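Local coordinates for iron uptake protein A2 (Synechocystis sp., PDB 2VOZ) that binds ferric iron in the periplasm and probably hands it to an ABC transporter for import into the cell, at residues B[225-233]-B[309-317]. Residues are numbered along the deposited sequence; the frame is centred on the assembly and turned at random.
Sequences YYYIRLQKS and IDPVLAAHG
His316 meets Gln231 edge-on: its NE2 donates to Gln231 OE1 at 2.7 Å in an almost perfectly straight bond (179°). The oxygen lies in the imidazole plane, whereas the amide is turned 75° from the ring, and NE2 approaches somewhat tilted from the carbonyl plane. At the other end of the amide, Gln231 NE2 donates a hydrogen bond to a water that in turn donates to Val312 O, so both ends of the group are tied and its flip is settled. The Tyr227 ring stands nearly upright to the imidazole, rim to rim, with CE2 3.7 Å from His316 CE1; its hydroxyl bonds to Val245 O. Ile228 fills the middle: Ile228 CG2, anti to the backbone N, rests 3.7 Å from Val312 CG1, while CD1 reaches His316 CD2 and CG1 lies against Leu313 CD1. Toward the C-terminal end of helix 224-232, the extended Lys232 chain passes Val312 CG2 and sets NZ 2.8 Å from Asp310 OD2, above the carboxylate plane. Asp310 OD1 N-caps helix 311-314, accepting from Leu313 N through its anti lone pair. Replacing Asp310 by an alanine removes both oxygens, which would probably leave this helix uncapped and Lys232 without this salt-bridge mate. Lys232 also pairs with Asp52 of a second subunit. Helix 224-232, whose start carries the iron ligands Tyr225 and Tyr226, turns Ile228 to 309-317 and Leu230 to helix 236-244, while Leu313 touches strand 301-302.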
loop_
_atom_site.group_PDB
_atom_site.type_symbol
_atom_site.label_atom_id
_atom_site.label_comp_id
_atom_site.label_asym_id
_atom_site.label_seq_id
_atom_site.Cartn_x
_atom_site.Cartn_y
_atom_site.Cartn_z
ATOM N N TYR B 225 7.378 21.435 -5.095
ATOM C CA TYR B 225 7.363 20.193 -4.288
ATOM C C TYR B 225 8.108 19.021 -4.930
ATOM O O TYR B 225 8.505 18.099 -4.237
ATOM C CB TYR B 225 5.927 19.774 -3.947
ATOM C CG TYR B 225 5.037 19.682 -5.144
ATOM C CD1 TYR B 225 4.886 18.481 -5.852
ATOM C CD2 TYR B 225 4.337 20.795 -5.587
ATOM C CE1 TYR B 225 4.070 18.421 -6.981
ATOM C CE2 TYR B 225 3.495 20.723 -6.699
ATOM C CZ TYR B 225 3.387 19.545 -7.401
ATOM O OH TYR B 225 2.561 19.474 -8.513
ATOM N N TYR B 226 8.281 19.029 -6.251
ATOM C CA TYR B 226 9.036 17.959 -6.880
ATOM C C TYR B 226 10.471 17.926 -6.426
ATOM O O TYR B 226 11.052 16.844 -6.303
ATOM C CB TYR B 226 8.993 18.087 -8.402
ATOM C CG TYR B 226 7.605 17.895 -8.918
ATOM C CD1 TYR B 226 6.971 16.643 -8.811
ATOM C CD2 TYR B 226 6.924 18.958 -9.511
ATOM C CE1 TYR B 226 5.665 16.467 -9.272
ATOM C CE2 TYR B 226 5.618 18.785 -9.977
ATOM C CZ TYR B 226 5.011 17.541 -9.864
ATOM O OH TYR B 226 3.707 17.385 -10.305
ATOM N N TYR B 227 11.058 19.097 -6.186
ATOM C CA TYR B 227 12.427 19.113 -5.707
ATOM C C TYR B 227 12.527 18.635 -4.251
ATOM O O TYR B 227 13.477 17.933 -3.885
ATOM C CB TYR B 227 12.999 20.504 -5.887
ATOM C CG TYR B 227 14.493 20.618 -5.628
ATOM C CD1 TYR B 227 15.427 20.401 -6.653
ATOM C CD2 TYR B 227 14.963 20.940 -4.371
ATOM C CE1 TYR B 227 16.796 20.526 -6.422
ATOM C CE2 TYR B 227 16.332 21.068 -4.127
ATOM C CZ TYR B 227 17.241 20.870 -5.155
ATOM O OH TYR B 227 18.586 20.999 -4.859
ATOM N N ILE B 228 11.520 18.985 -3.459
ATOM C CA ILE B 228 11.478 18.531 -2.057
ATOM C C ILE B 228 11.443 17.012 -2.022
ATOM O O ILE B 228 12.124 16.398 -1.191
ATOM C CB ILE B 228 10.327 19.195 -1.254
ATOM C CG1 ILE B 228 10.270 20.717 -1.482
ATOM C CG2 ILE B 228 10.471 18.834 0.246
ATOM C CD1 ILE B 228 11.610 21.451 -1.145
ATOM N N ARG B 229 10.702 16.377 -2.946
ATOM C CA ARG B 229 10.683 14.900 -3.010
ATOM C C ARG B 229 12.062 14.354 -3.200
ATOM O O ARG B 229 12.436 13.419 -2.532
ATOM C CB ARG B 229 9.862 14.372 -4.185
ATOM C CG ARG B 229 8.427 14.570 -4.008
ATOM C CD ARG B 229 7.667 13.972 -5.184
ATOM N NE ARG B 229 6.307 14.484 -5.163
ATOM C CZ ARG B 229 5.421 14.265 -6.127
ATOM N NH1 ARG B 229 4.218 14.803 -6.021
ATOM N NH2 ARG B 229 5.733 13.488 -7.175
ATOM N N LEU B 230 12.799 14.935 -4.146
ATOM C CA LEU B 230 14.154 14.466 -4.466
ATOM C C LEU B 230 15.074 14.627 -3.241
ATOM O O LEU B 230 15.804 13.695 -2.916
ATOM C CB LEU B 230 14.730 15.229 -5.663
ATOM C CG LEU B 230 14.019 14.906 -6.985
ATOM C CD1 LEU B 230 14.594 15.819 -8.104
ATOM C CD2 LEU B 230 14.204 13.435 -7.349
ATOM N N GLN B 231 14.958 15.758 -2.523
ATOM C CA GLN B 231 15.783 16.011 -1.336
ATOM C C GLN B 231 15.524 14.938 -0.263
ATOM O O GLN B 231 16.443 14.486 0.444
ATOM C CB GLN B 231 15.490 17.403 -0.783
ATOM C CG GLN B 231 16.051 18.549 -1.641
ATOM C CD GLN B 231 15.826 19.864 -0.957
ATOM O OE1 GLN B 231 14.790 20.511 -1.162
ATOM N NE2 GLN B 231 16.781 20.262 -0.105
ATOM N N LYS B 232 14.265 14.529 -0.149
ATOM C CA LYS B 232 13.872 13.584 0.885
ATOM C C LYS B 232 14.167 12.112 0.491
ATOM O O LYS B 232 14.161 11.185 1.350
ATOM C CB LYS B 232 12.404 13.787 1.191
ATOM C CG LYS B 232 12.158 15.031 2.026
ATOM C CD LYS B 232 10.671 15.145 2.304
ATOM C CE LYS B 232 10.375 16.336 3.199
ATOM N NZ LYS B 232 8.954 16.269 3.594
ATOM N N SER B 233 14.428 11.897 -0.787
ATOM C CA SER B 233 14.599 10.522 -1.287
ATOM C C SER B 233 15.822 9.843 -0.687
ATOM O O SER B 233 16.859 10.464 -0.537
ATOM C CB SER B 233 14.743 10.541 -2.810
ATOM O OG SER B 233 14.996 9.230 -3.298
ATOM N N ILE B 309 5.561 25.183 8.136
ATOM C CA ILE B 309 5.885 24.651 6.823
ATOM C C ILE B 309 6.928 23.545 6.957
ATOM O O ILE B 309 7.812 23.620 7.828
ATOM C CB ILE B 309 6.476 25.788 5.937
ATOM C CG1 ILE B 309 5.420 26.888 5.772
ATOM C CG2 ILE B 309 6.914 25.226 4.574
ATOM C CD1 ILE B 309 6.003 28.239 5.300
ATOM N N ASP B 310 6.842 22.538 6.078
ATOM C CA ASP B 310 7.756 21.430 6.122
ATOM C C ASP B 310 9.185 21.985 6.171
ATOM O O ASP B 310 9.506 22.879 5.386
ATOM C CB ASP B 310 7.606 20.570 4.869
ATOM C CG ASP B 310 8.613 19.439 4.838
ATOM O OD1 ASP B 310 9.761 19.661 4.380
ATOM O OD2 ASP B 310 8.237 18.334 5.270
ATOM N N PRO B 311 10.013 21.501 7.093
ATOM C CA PRO B 311 11.365 22.095 7.262
ATOM C C PRO B 311 12.237 22.094 6.000
ATOM O O PRO B 311 12.959 23.070 5.759
ATOM C CB PRO B 311 12.002 21.249 8.368
ATOM C CG PRO B 311 10.912 20.498 9.010
ATOM C CD PRO B 311 9.737 20.434 8.084
ATOM N N VAL B 312 12.201 21.005 5.226
ATOM C CA VAL B 312 12.963 20.921 3.974
ATOM C C VAL B 312 12.481 22.005 2.990
ATOM O O VAL B 312 13.287 22.711 2.368
ATOM C CB VAL B 312 12.862 19.503 3.343
ATOM C CG1 VAL B 312 13.685 19.443 2.026
ATOM C CG2 VAL B 312 13.433 18.453 4.312
ATOM N N LEU B 313 11.166 22.155 2.852
ATOM C CA LEU B 313 10.626 23.200 1.979
ATOM C C LEU B 313 10.991 24.583 2.539
ATOM O O LEU B 313 11.420 25.454 1.793
ATOM C CB LEU B 313 9.106 23.037 1.862
ATOM C CG LEU B 313 8.372 24.115 1.076
ATOM C CD1 LEU B 313 8.926 24.152 -0.394
ATOM C CD2 LEU B 313 6.887 23.791 1.096
ATOM N N ALA B 314 10.840 24.759 3.856
ATOM C CA ALA B 314 11.054 26.065 4.505
ATOM C C ALA B 314 12.509 26.526 4.362
ATOM O O ALA B 314 12.764 27.724 4.341
ATOM C CB ALA B 314 10.653 26.010 5.976
ATOM N N ALA B 315 13.443 25.578 4.246
ATOM C CA ALA B 315 14.888 25.919 4.156
ATOM C C ALA B 315 15.234 26.604 2.834
ATOM O O ALA B 315 16.338 27.140 2.675
ATOM C CB ALA B 315 15.737 24.714 4.357
ATOM N N HIS B 316 14.315 26.560 1.864
ATOM C CA HIS B 316 14.516 27.293 0.614
ATOM C C HIS B 316 14.150 28.768 0.725
ATOM O O HIS B 316 14.352 29.526 -0.212
ATOM C CB HIS B 316 13.701 26.639 -0.512
ATOM C CG HIS B 316 14.261 25.331 -0.931
ATOM N ND1 HIS B 316 15.309 25.233 -1.816
ATOM C CD2 HIS B 316 13.943 24.070 -0.571
ATOM C CE1 HIS B 316 15.609 23.959 -1.995
ATOM N NE2 HIS B 316 14.783 23.229 -1.267
ATOM N N GLY B 317 13.568 29.166 1.860
ATOM C CA GLY B 317 13.244 30.562 2.117
ATOM C C GLY B 317 11.756 30.816 2.085
ATOM O O GLY B 317 10.950 29.917 1.755
HETATM O O HOH W 1 16.049 22.409 1.842
#